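Hypothetical protein (Clostridium sporogenes ATCC 15579, PDB 4QRK) is of unknown function but, as a right-handed beta-helix protein of the DUF2154 family, is putatively assigned to cell adhesion. Local coordinates at residues 9-21 and 44-58. Numbering follows the deposited sequence.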
# COMPACT_ATOMS: atom_id res chain seq x y z
N LYS A 9 3.28 23.80 16.53
CA LYS A 9 3.96 22.51 16.57
C LYS A 9 2.94 21.38 16.51
O LYS A 9 2.09 21.25 17.39
CB LYS A 9 4.77 22.34 17.85
CG LYS A 9 5.91 23.32 18.03
CD LYS A 9 7.06 23.09 17.04
CE LYS A 9 8.27 23.95 17.40
NZ LYS A 9 9.13 24.30 16.23
N PRO A 10 3.02 20.54 15.47
CA PRO A 10 2.07 19.43 15.44
C PRO A 10 2.38 18.41 16.53
O PRO A 10 3.51 18.38 17.04
CB PRO A 10 2.28 18.83 14.05
CG PRO A 10 3.70 19.18 13.69
CD PRO A 10 3.98 20.50 14.35
N LYS A 11 1.41 17.57 16.88
CA LYS A 11 1.68 16.43 17.76
C LYS A 11 2.56 15.41 17.06
O LYS A 11 2.39 15.14 15.86
CB LYS A 11 0.37 15.76 18.17
CG LYS A 11 -0.57 16.65 19.01
CD LYS A 11 -0.10 16.71 20.46
CE LYS A 11 -0.91 17.69 21.29
NZ LYS A 11 -2.32 17.31 21.34
N GLU A 12 3.48 14.82 17.81
CA GLU A 12 4.30 13.72 17.32
C GLU A 12 4.30 12.57 18.28
O GLU A 12 4.46 12.78 19.49
CB GLU A 12 5.73 14.18 17.06
CG GLU A 12 5.82 15.32 16.06
CD GLU A 12 7.24 15.64 15.63
OE1 GLU A 12 8.16 14.82 15.84
OE2 GLU A 12 7.44 16.74 15.07
N GLU A 13 4.13 11.37 17.73
CA GLU A 13 4.00 10.15 18.53
C GLU A 13 4.64 9.01 17.83
O GLU A 13 4.59 8.94 16.59
CB GLU A 13 2.53 9.72 18.65
CG GLU A 13 1.59 10.75 19.16
CD GLU A 13 0.15 10.27 19.14
OE1 GLU A 13 -0.19 9.42 18.28
OE2 GLU A 13 -0.63 10.75 19.98
N ILE A 14 5.21 8.13 18.63
CA ILE A 14 5.71 6.85 18.17
C ILE A 14 4.82 5.74 18.72
O ILE A 14 4.37 5.80 19.88
CB ILE A 14 7.15 6.60 18.63
CG1 ILE A 14 8.07 7.75 18.23
CG2 ILE A 14 7.66 5.30 18.08
CD1 ILE A 14 8.22 7.95 16.77
N LYS A 15 4.56 4.74 17.90
CA LYS A 15 3.80 3.56 18.33
C LYS A 15 4.60 2.37 17.89
O LYS A 15 5.10 2.35 16.77
CB LYS A 15 2.43 3.57 17.68
CG LYS A 15 1.62 4.82 18.10
CD LYS A 15 0.15 4.71 17.71
CE LYS A 15 -0.64 6.00 18.00
NZ LYS A 15 -0.76 6.21 19.47
N ILE A 16 4.75 1.41 18.78
CA ILE A 16 5.50 0.21 18.50
C ILE A 16 4.63 -0.97 18.89
O ILE A 16 4.07 -1.00 19.98
CB ILE A 16 6.77 0.17 19.33
CG1 ILE A 16 7.74 1.24 18.85
CG2 ILE A 16 7.42 -1.21 19.27
CD1 ILE A 16 8.82 1.53 19.83
N VAL A 17 4.53 -1.94 18.00
CA VAL A 17 3.70 -3.12 18.22
C VAL A 17 4.57 -4.38 18.22
O VAL A 17 5.31 -4.61 17.27
CB VAL A 17 2.62 -3.21 17.15
CG1 VAL A 17 1.80 -4.49 17.34
CG2 VAL A 17 1.74 -1.96 17.19
N GLU A 18 4.51 -5.17 19.30
CA GLU A 18 5.23 -6.46 19.36
C GLU A 18 4.32 -7.59 18.87
O GLU A 18 3.11 -7.50 19.01
CB GLU A 18 5.66 -6.81 20.79
CG GLU A 18 6.28 -5.67 21.55
CD GLU A 18 7.69 -5.98 21.98
OE1 GLU A 18 8.39 -6.72 21.25
OE2 GLU A 18 8.09 -5.50 23.05
N PRO A 19 4.89 -8.66 18.30
CA PRO A 19 3.94 -9.62 17.71
C PRO A 19 3.02 -10.33 18.72
O PRO A 19 1.87 -10.60 18.38
CB PRO A 19 4.84 -10.63 16.99
CG PRO A 19 6.24 -10.39 17.53
CD PRO A 19 6.29 -8.96 18.00
N ASN A 20 3.52 -10.59 19.92
CA ASN A 20 2.73 -11.26 20.96
C ASN A 20 2.03 -12.53 20.45
O ASN A 20 0.82 -12.70 20.61
CB ASN A 20 1.71 -10.27 21.54
CG ASN A 20 1.03 -10.80 22.82
OD1 ASN A 20 1.64 -11.52 23.63
ND2 ASN A 20 -0.24 -10.43 23.00
N GLY A 21 2.77 -13.42 19.79
CA GLY A 21 2.19 -14.67 19.33
C GLY A 21 1.69 -14.71 17.90
O GLY A 21 1.34 -15.76 17.41
N LYS A 44 10.45 -5.49 15.46
CA LYS A 44 9.18 -5.91 16.06
C LYS A 44 8.14 -6.01 14.93
O LYS A 44 8.52 -6.11 13.77
CB LYS A 44 8.74 -4.91 17.15
CG LYS A 44 9.78 -4.64 18.30
CD LYS A 44 10.26 -5.93 18.97
CE LYS A 44 11.31 -5.64 20.08
NZ LYS A 44 10.89 -4.49 20.96
N LEU A 45 6.85 -6.02 15.23
CA LEU A 45 5.85 -6.20 14.19
C LEU A 45 5.74 -4.95 13.30
O LEU A 45 5.75 -5.04 12.05
CB LEU A 45 4.50 -6.53 14.82
CG LEU A 45 3.49 -7.18 13.88
CD1 LEU A 45 3.69 -8.67 13.88
CD2 LEU A 45 2.07 -6.85 14.26
N MSE A 46 5.65 -3.80 13.95
CA MSE A 46 5.47 -2.51 13.31
C MSE A 46 5.97 -1.42 14.25
O MSE A 46 5.83 -1.54 15.47
CB MSE A 46 3.98 -2.29 13.04
CG MSE A 46 3.62 -0.97 12.42
SE MSE A 46 2.94 0.39 13.68
CE MSE A 46 2.91 1.88 12.50
N LYS A 47 6.55 -0.36 13.67
CA LYS A 47 6.89 0.84 14.39
C LYS A 47 6.41 1.97 13.52
O LYS A 47 6.57 1.96 12.30
CB LYS A 47 8.40 0.94 14.61
CG LYS A 47 8.82 2.27 15.23
CD LYS A 47 10.32 2.44 15.39
CE LYS A 47 11.05 2.68 14.07
NZ LYS A 47 11.85 1.47 13.60
N GLY A 48 5.81 2.96 14.14
CA GLY A 48 5.35 4.10 13.38
C GLY A 48 5.58 5.40 14.09
O GLY A 48 5.53 5.47 15.32
N LYS A 49 5.85 6.43 13.30
CA LYS A 49 5.85 7.81 13.78
C LYS A 49 4.72 8.59 13.10
O LYS A 49 4.61 8.62 11.87
CB LYS A 49 7.20 8.47 13.47
CG LYS A 49 7.32 9.88 14.06
CD LYS A 49 8.60 10.55 13.63
CE LYS A 49 8.74 11.93 14.24
NZ LYS A 49 9.96 12.64 13.76
N PHE A 50 3.89 9.23 13.92
CA PHE A 50 2.66 9.85 13.45
C PHE A 50 2.77 11.31 13.82
O PHE A 50 3.12 11.65 14.97
CB PHE A 50 1.46 9.20 14.14
CG PHE A 50 1.40 7.73 13.91
CD1 PHE A 50 0.73 7.22 12.83
CD2 PHE A 50 2.11 6.87 14.72
CE1 PHE A 50 0.69 5.87 12.58
CE2 PHE A 50 2.08 5.53 14.49
CZ PHE A 50 1.37 5.01 13.39
N ILE A 51 2.54 12.15 12.81
CA ILE A 51 2.58 13.61 12.98
C ILE A 51 1.25 14.19 12.54
O ILE A 51 0.77 13.91 11.44
CB ILE A 51 3.69 14.22 12.18
CG1 ILE A 51 5.01 13.63 12.65
CG2 ILE A 51 3.73 15.74 12.36
CD1 ILE A 51 6.17 14.00 11.70
N TYR A 52 0.62 14.95 13.43
CA TYR A 52 -0.72 15.45 13.13
C TYR A 52 -0.93 16.82 13.78
O TYR A 52 -0.59 17.01 14.93
CB TYR A 52 -1.82 14.41 13.52
CG TYR A 52 -1.84 13.96 14.96
CD1 TYR A 52 -1.05 12.92 15.41
CD2 TYR A 52 -2.67 14.59 15.88
CE1 TYR A 52 -1.06 12.54 16.75
CE2 TYR A 52 -2.70 14.20 17.21
CZ TYR A 52 -1.88 13.18 17.63
OH TYR A 52 -1.91 12.80 18.95
N SER A 53 -1.47 17.78 13.02
CA SER A 53 -1.61 19.13 13.51
C SER A 53 -2.98 19.40 14.14
O SER A 53 -3.16 20.40 14.82
CB SER A 53 -1.38 20.11 12.38
OG SER A 53 -2.27 19.86 11.35
N GLU A 54 -3.93 18.52 13.90
CA GLU A 54 -5.28 18.69 14.40
C GLU A 54 -5.53 17.54 15.36
O GLU A 54 -5.36 16.38 14.99
CB GLU A 54 -6.30 18.62 13.25
CG GLU A 54 -5.94 19.45 12.05
CD GLU A 54 -5.62 20.88 12.42
OE1 GLU A 54 -6.46 21.55 13.05
OE2 GLU A 54 -4.50 21.34 12.11
N ASN A 55 -5.95 17.87 16.58
CA ASN A 55 -6.15 16.84 17.60
C ASN A 55 -7.17 15.82 17.18
O ASN A 55 -7.07 14.66 17.55
CB ASN A 55 -6.52 17.48 18.96
CG ASN A 55 -5.37 18.20 19.58
OD1 ASN A 55 -4.21 17.87 19.30
ND2 ASN A 55 -5.65 19.20 20.39
N GLU A 56 -8.13 16.23 16.37
CA GLU A 56 -9.14 15.31 15.87
C GLU A 56 -8.56 14.23 14.95
O GLU A 56 -9.24 13.26 14.63
CB GLU A 56 -10.21 16.08 15.09
CG GLU A 56 -10.60 17.42 15.73
CD GLU A 56 -9.81 18.59 15.17
OE1 GLU A 56 -9.95 18.85 13.95
OE2 GLU A 56 -9.05 19.23 15.93
N TRP A 57 -7.34 14.40 14.46
CA TRP A 57 -6.76 13.43 13.53
C TRP A 57 -5.92 12.35 14.24
O TRP A 57 -5.38 11.45 13.59
CB TRP A 57 -5.88 14.15 12.51
CG TRP A 57 -6.64 15.00 11.55
CD1 TRP A 57 -7.99 15.06 11.35
CD2 TRP A 57 -6.07 15.94 10.61
NE1 TRP A 57 -8.29 15.96 10.34
CE2 TRP A 57 -7.13 16.51 9.88
CE3 TRP A 57 -4.76 16.35 10.33
CZ2 TRP A 57 -6.92 17.45 8.88
CZ3 TRP A 57 -4.56 17.29 9.33
CH2 TRP A 57 -5.62 17.83 8.63
N LYS A 58 -5.85 12.46 15.58
CA LYS A 58 -5.09 11.55 16.43
C LYS A 58 -5.34 10.13 15.99
O LYS A 58 -6.48 9.68 15.99
CB LYS A 58 -5.53 11.69 17.89
CG LYS A 58 -4.67 10.86 18.84
CD LYS A 58 -5.11 10.95 20.35
CE LYS A 58 -4.54 9.77 21.13
NZ LYS A 58 -3.07 9.82 21.31
O HOH W 1 -2.61 8.15 18.92
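Val-17 sets CG1 against CD2 of Leu-45 (3.9 Å) while its other methyl, CG2, looks toward the selenium of selenomethionine Met-46. Both residues face Val-17, and the carbonyl O of Val-17 takes the amide of Leu-45 and, weakly, that of Met-46: a classic beta bulge at the end of an otherwise regular antiparallel pairing of strands 11-17 and 46-52. On the same face the aliphatic stem of Lys-15 runs past the Phe-50 ring, its CG 3.7 Å from CE2. Side-chain-free Gly-48 is paired with Lys-15 through two backbone bonds. On the other face, in the conformer given, Ile-14 CD1 lies against Lys-49 CG. Further along, the Tyr-52 ring is flanked by Lys-11 and Lys-58: CB of Lys-11 makes a CH-pi contact over one ring face, 3.6 Å from the centroid, and CA of Lys-58 lies over the rim of the opposite face. CG of Tyr-52 sits between its backbone N and carbonyl carbon (chi1 57°), which brings the far end of the ring close to Glu-13; the hydroxyl donates to OE2 of Glu-13 (2.6 Å) from above the carboxylate plane, which stands 79° from the ring. Lys-58 NZ forms a salt bridge to the same oxygen on its syn side (2.9 Å), so OE2 is gripped by two donors. Lys-15 NZ makes a longer salt bridge to OE1 of Glu-13, and a water joins OE1 to both ammonium groups; carboxylate and water probably offset the two nearby positive charges. Bends at chi2 and chi4 carry Lys-11 NZ to OD1 of Asn-55 (2.8 Å), above its carbonyl plane. A long salt bridge links Glu-12 to Lys-49. Strand 11-17 is the outermost strand of its sheet at this end of the beta-helix; strand 46-52 pairs antiparallel with strand 91-98 on its other side, and Leu-72 and Ile-74 of strand 69-75 pack beneath Met-46.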